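Long-range contacts in methylglyoxal reductase (NADPH-dependent) (Candida albicans SC5314, PDB 6KWS), which probably reduces methylglyoxal and related carbonyl compounds, drawing the electrons from NADPH: residues 123-128 with 191-196; 127-132 with 258-263. The protein carries 1 engineered substitution. All coordinates share one frame; numbering follows the deposited sequence.

Overall arrangement
The two contacts lie side by side, their centres about 6 Å apart, in a mixed sheet of the Rossmann type. Interaction 1 joins strands 120-124 and 188-194, neighbours that run parallel, and follows the chain a little beyond the first. Interaction 2 begins where that extension turns, at the shared residues Y127 and A128, and reaches strand 260-269, which runs parallel beside strand 188-194. Probable backbone hydrogen bonds, T191 O to I261 N at 2.7 Å and N193 N to I261 O at 2.8 Å, tie the contacts together directly. The segment after strand 120-124 is thus held first by its neighbour and then by the next strand over, close to residues that bind NADPH.

Interaction 1 of 2, residues 123-128 with 191-196; sequences ITSSYA and TINPSF
I123 and T124 run alongside T191 and I192 as neighbouring parallel strands, with I123 paired to T191 and T124 to I192. I192 uses both its backbone polar atoms to straddle T124. Its N donates to I123 O at 3.1 Å in a nearly straight bond (166°), and its O accepts from S125 N, just past the end of the strand, at 2.7 Å, this time with the donor tilted from the carbonyl plane. Beside the first of these, T191 CA makes a CA-H...O contact with the same I123 O. Beyond the regular strand pairing, Y127 N donates to P194 O at 2.9 Å; the bond is almost straight at hydrogen (175°), yet the donor sits well above the carbonyl plane.

Carbon atoms pack along this backbone: P194 CD lies 3.5 Å from S125 O, while the CB atoms of Y127 and S195 meet at 4.2 Å. I123 and T191 face helix 160-181, whereas T124 and I192 point to the other side, toward helix 240-252.

The hydroxyls of T124, S125 and S126 find their firm partners away from the facing segment. With chi1 at 162° turning it opposite the backbone N, S126 OG accepts from A128 N at 2.8 Å, an ST turn that bends the chain after the strand. S125 OG bonds E172, and T124 OG1 bonds H247.

Adjacent parallel strands ending beside a cofactor site are characteristic of the Rossmann fold: the side chain of T124 lies near that of L81 and P194 near V197, both NADPH-binding residues.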
# COMPACT_ATOMS: atom_id res chain seq x y z
N ILE A 123 -0.43 0.57 10.38
CA ILE A 123 0.68 0.06 9.58
C ILE A 123 0.15 -0.45 8.25
O ILE A 123 -0.87 -1.16 8.21
CB ILE A 123 1.46 -1.05 10.30
CG1 ILE A 123 2.14 -0.51 11.54
CG2 ILE A 123 2.49 -1.64 9.37
CD1 ILE A 123 2.92 -1.54 12.28
N THR A 124 0.84 -0.12 7.17
CA THR A 124 0.49 -0.69 5.88
C THR A 124 1.08 -2.08 5.77
O THR A 124 2.30 -2.24 5.82
CB THR A 124 1.02 0.16 4.73
OG1 THR A 124 0.82 1.54 5.04
CG2 THR A 124 0.27 -0.19 3.45
N SER A 125 0.21 -3.07 5.63
CA SER A 125 0.70 -4.40 5.34
C SER A 125 0.36 -4.72 3.89
O SER A 125 0.55 -3.87 3.01
CB SER A 125 0.11 -5.41 6.34
OG SER A 125 0.75 -6.66 6.22
N SER A 126 -0.17 -5.92 3.62
CA SER A 126 -0.39 -6.33 2.25
C SER A 126 -1.30 -7.55 2.24
O SER A 126 -1.24 -8.38 3.16
CB SER A 126 0.92 -6.66 1.52
OG SER A 126 0.67 -7.43 0.35
N TYR A 127 -2.12 -7.64 1.20
CA TYR A 127 -2.84 -8.88 0.93
C TYR A 127 -1.89 -10.07 0.94
O TYR A 127 -2.29 -11.19 1.28
CB TYR A 127 -3.57 -8.76 -0.42
CG TYR A 127 -4.37 -9.98 -0.83
CD1 TYR A 127 -5.40 -10.46 -0.02
CD2 TYR A 127 -4.10 -10.64 -2.02
CE1 TYR A 127 -6.14 -11.57 -0.38
CE2 TYR A 127 -4.84 -11.76 -2.40
CZ TYR A 127 -5.85 -12.22 -1.58
OH TYR A 127 -6.59 -13.32 -1.95
N ALA A 128 -0.63 -9.85 0.58
CA ALA A 128 0.34 -10.93 0.60
C ALA A 128 0.53 -11.53 1.98
O ALA A 128 0.99 -12.67 2.09
CB ALA A 128 1.69 -10.44 0.07
N THR A 191 -4.20 -2.48 10.84
CA THR A 191 -3.41 -2.96 9.72
C THR A 191 -4.24 -2.77 8.46
O THR A 191 -5.44 -3.07 8.46
CB THR A 191 -3.02 -4.42 9.98
OG1 THR A 191 -1.70 -4.46 10.55
CG2 THR A 191 -3.03 -5.20 8.78
N ILE A 192 -3.62 -2.23 7.41
CA ILE A 192 -4.25 -2.05 6.10
C ILE A 192 -3.56 -3.00 5.12
O ILE A 192 -2.37 -2.83 4.82
CB ILE A 192 -4.11 -0.60 5.63
CG1 ILE A 192 -4.63 0.36 6.70
CG2 ILE A 192 -4.84 -0.38 4.32
CD1 ILE A 192 -6.15 0.33 6.81
N ASN A 193 -4.28 -4.01 4.61
CA ASN A 193 -3.70 -5.01 3.71
C ASN A 193 -4.28 -4.88 2.31
O ASN A 193 -5.24 -5.59 1.97
CB ASN A 193 -3.93 -6.43 4.21
CG ASN A 193 -3.56 -6.59 5.63
OD1 ASN A 193 -2.51 -7.13 5.96
ND2 ASN A 193 -4.44 -6.14 6.50
N PRO A 194 -3.71 -4.03 1.46
CA PRO A 194 -4.22 -3.90 0.10
C PRO A 194 -3.67 -4.98 -0.83
O PRO A 194 -2.57 -5.50 -0.63
CB PRO A 194 -3.72 -2.52 -0.32
CG PRO A 194 -2.45 -2.37 0.43
CD PRO A 194 -2.58 -3.12 1.71
N SER A 195 -4.47 -5.32 -1.84
CA SER A 195 -3.95 -6.12 -2.95
C SER A 195 -3.08 -5.24 -3.84
O SER A 195 -2.48 -4.28 -3.35
CB SER A 195 -5.08 -6.77 -3.75
OG SER A 195 -6.31 -6.11 -3.53
N PHE A 196 -2.99 -5.56 -5.14
CA PHE A 196 -2.25 -4.67 -6.04
C PHE A 196 -2.88 -3.29 -6.06
O PHE A 196 -4.08 -3.14 -6.29
CB PHE A 196 -2.20 -5.24 -7.46
CG PHE A 196 -1.43 -6.50 -7.58
CD1 PHE A 196 -0.04 -6.50 -7.49
CD2 PHE A 196 -2.10 -7.71 -7.80
CE1 PHE A 196 0.67 -7.68 -7.60
CE2 PHE A 196 -1.39 -8.91 -7.91
CZ PHE A 196 -0.00 -8.89 -7.81

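Interaction 2 of 2, residues 127-132 with 258-263; sequences YAAIST and NQRILL
Y127 O is gripped by two backbone donors, I130 N at 2.8 Å and S131 N at 3.1 Å, which coil the chain into a compact turn. That turn presents Y127, A129 and I130 to R260 and L262 of strand 260-269, two strands across the sheet from 120-124.

I130 lies between the two strand side chains. Its CG1 stands anti to the carbonyl carbon (chi1 -63°), and the extended branch beyond carries CD1 to L262 CG at 3.6 Å. Along the same branch, CG1 lies 3.6 Å from R260 NH2, approaching obliquely, while CD1 sits over one face of the guanidinium, offset toward its rim. The isoleucine and arginine side chains lie alongside each other, pointing opposite ways. L262 CD2 lies 4.1 Å from Y127 CD1, obliquely to the ring, so this leucine spans the tyrosine and the isoleucine. The far end of Y127 turns elsewhere, its OH bonding E136.

The polar link across the contact is weak: R260 NH2 donates to A129 O at 3.3 Å, with 145° at the hydrogen and the acceptor near the guanidinium plane. A bend at chi3 (92°) turns the guanidinium toward A129 and I130. Stronger partners lie outside the pair, where NE forms a salt bridge with E172, NH1 bonds the carbonyls of E145 and D147, and W148 adds a cation-pi contact.

A buried arginine is thus accommodated by dividing its needs: E172 probably balances its charge and carbonyl oxygens take its N-H groups, leaving the hydrocarbon of I130 to pack against the guanidinium.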
# COMPACT_ATOMS: atom_id res chain seq x y z
N TYR A 127 -2.12 -7.64 1.20
CA TYR A 127 -2.84 -8.88 0.93
C TYR A 127 -1.89 -10.07 0.94
O TYR A 127 -2.29 -11.19 1.28
CB TYR A 127 -3.57 -8.76 -0.42
CG TYR A 127 -4.37 -9.98 -0.83
CD1 TYR A 127 -5.40 -10.46 -0.02
CD2 TYR A 127 -4.10 -10.64 -2.02
CE1 TYR A 127 -6.14 -11.57 -0.38
CE2 TYR A 127 -4.84 -11.76 -2.40
CZ TYR A 127 -5.85 -12.22 -1.58
OH TYR A 127 -6.59 -13.32 -1.95
N ALA A 128 -0.63 -9.85 0.58
CA ALA A 128 0.34 -10.93 0.60
C ALA A 128 0.53 -11.53 1.98
O ALA A 128 0.99 -12.67 2.09
CB ALA A 128 1.69 -10.44 0.07
N ALA A 129 0.22 -10.79 3.05
CA ALA A 129 0.28 -11.39 4.38
C ALA A 129 -0.98 -12.17 4.71
O ALA A 129 -1.01 -12.90 5.71
CB ALA A 129 0.53 -10.33 5.44
N ILE A 130 -2.02 -12.05 3.89
CA ILE A 130 -3.27 -12.75 4.12
C ILE A 130 -3.35 -14.07 3.36
O ILE A 130 -3.83 -15.07 3.89
CB ILE A 130 -4.45 -11.84 3.77
CG1 ILE A 130 -4.47 -10.61 4.68
CG2 ILE A 130 -5.72 -12.61 3.91
CD1 ILE A 130 -5.77 -9.80 4.63
N SER A 131 -2.87 -14.13 2.11
CA SER A 131 -3.23 -15.22 1.22
C SER A 131 -2.05 -16.15 0.96
O SER A 131 -1.00 -15.72 0.47
CB SER A 131 -3.81 -14.69 -0.08
OG SER A 131 -2.84 -14.03 -0.84
N THR A 132 -2.23 -17.43 1.28
CA THR A 132 -1.31 -18.48 0.88
C THR A 132 -1.47 -18.75 -0.62
O THR A 132 -2.60 -18.85 -1.11
CB THR A 132 -1.59 -19.74 1.71
OG1 THR A 132 -1.62 -19.40 3.10
CG2 THR A 132 -0.54 -20.78 1.48
N ASN A 258 -7.17 -2.93 16.65
CA ASN A 258 -6.76 -4.33 16.62
C ASN A 258 -7.44 -5.11 15.50
O ASN A 258 -7.69 -6.31 15.63
CB ASN A 258 -6.98 -5.01 17.99
CG ASN A 258 -6.03 -4.46 19.05
OD1 ASN A 258 -4.82 -4.74 19.03
ND2 ASN A 258 -6.56 -3.61 19.95
N GLN A 259 -7.73 -4.42 14.40
CA GLN A 259 -8.28 -5.05 13.21
C GLN A 259 -7.21 -5.12 12.12
O GLN A 259 -6.33 -4.26 12.03
CB GLN A 259 -9.50 -4.29 12.67
CG GLN A 259 -10.69 -4.28 13.62
CD GLN A 259 -11.05 -5.65 14.14
OE1 GLN A 259 -11.14 -6.62 13.39
NE2 GLN A 259 -11.22 -5.75 15.45
N ARG A 260 -7.30 -6.19 11.31
CA ARG A 260 -6.64 -6.27 10.01
C ARG A 260 -7.67 -5.96 8.94
O ARG A 260 -8.65 -6.69 8.81
CB ARG A 260 -6.06 -7.65 9.75
CG ARG A 260 -5.04 -8.13 10.71
CD ARG A 260 -4.79 -9.58 10.35
NE ARG A 260 -3.69 -9.74 9.41
CZ ARG A 260 -3.61 -10.76 8.55
NH1 ARG A 260 -4.57 -11.68 8.51
NH2 ARG A 260 -2.56 -10.85 7.73
N ILE A 261 -7.46 -4.90 8.18
CA ILE A 261 -8.46 -4.45 7.23
C ILE A 261 -7.98 -4.83 5.83
O ILE A 261 -6.94 -4.35 5.37
CB ILE A 261 -8.75 -2.95 7.37
CG1 ILE A 261 -9.43 -2.69 8.71
CG2 ILE A 261 -9.74 -2.52 6.36
CD1 ILE A 261 -8.80 -1.60 9.51
N LEU A 262 -8.73 -5.70 5.18
CA LEU A 262 -8.42 -6.10 3.81
C LEU A 262 -8.91 -5.02 2.84
O LEU A 262 -10.08 -4.61 2.90
CB LEU A 262 -9.05 -7.46 3.54
CG LEU A 262 -8.39 -8.46 2.60
CD1 LEU A 262 -9.13 -9.82 2.65
CD2 LEU A 262 -8.38 -7.90 1.20
N LEU A 263 -8.03 -4.56 1.96
CA LEU A 263 -8.41 -3.56 0.97
C LEU A 263 -8.32 -4.20 -0.40
O LEU A 263 -7.23 -4.39 -0.95
CB LEU A 263 -7.56 -2.30 1.06
CG LEU A 263 -8.58 -1.40 1.76
CD1 LEU A 263 -8.47 -1.55 3.28
CD2 LEU A 263 -8.58 0.04 1.30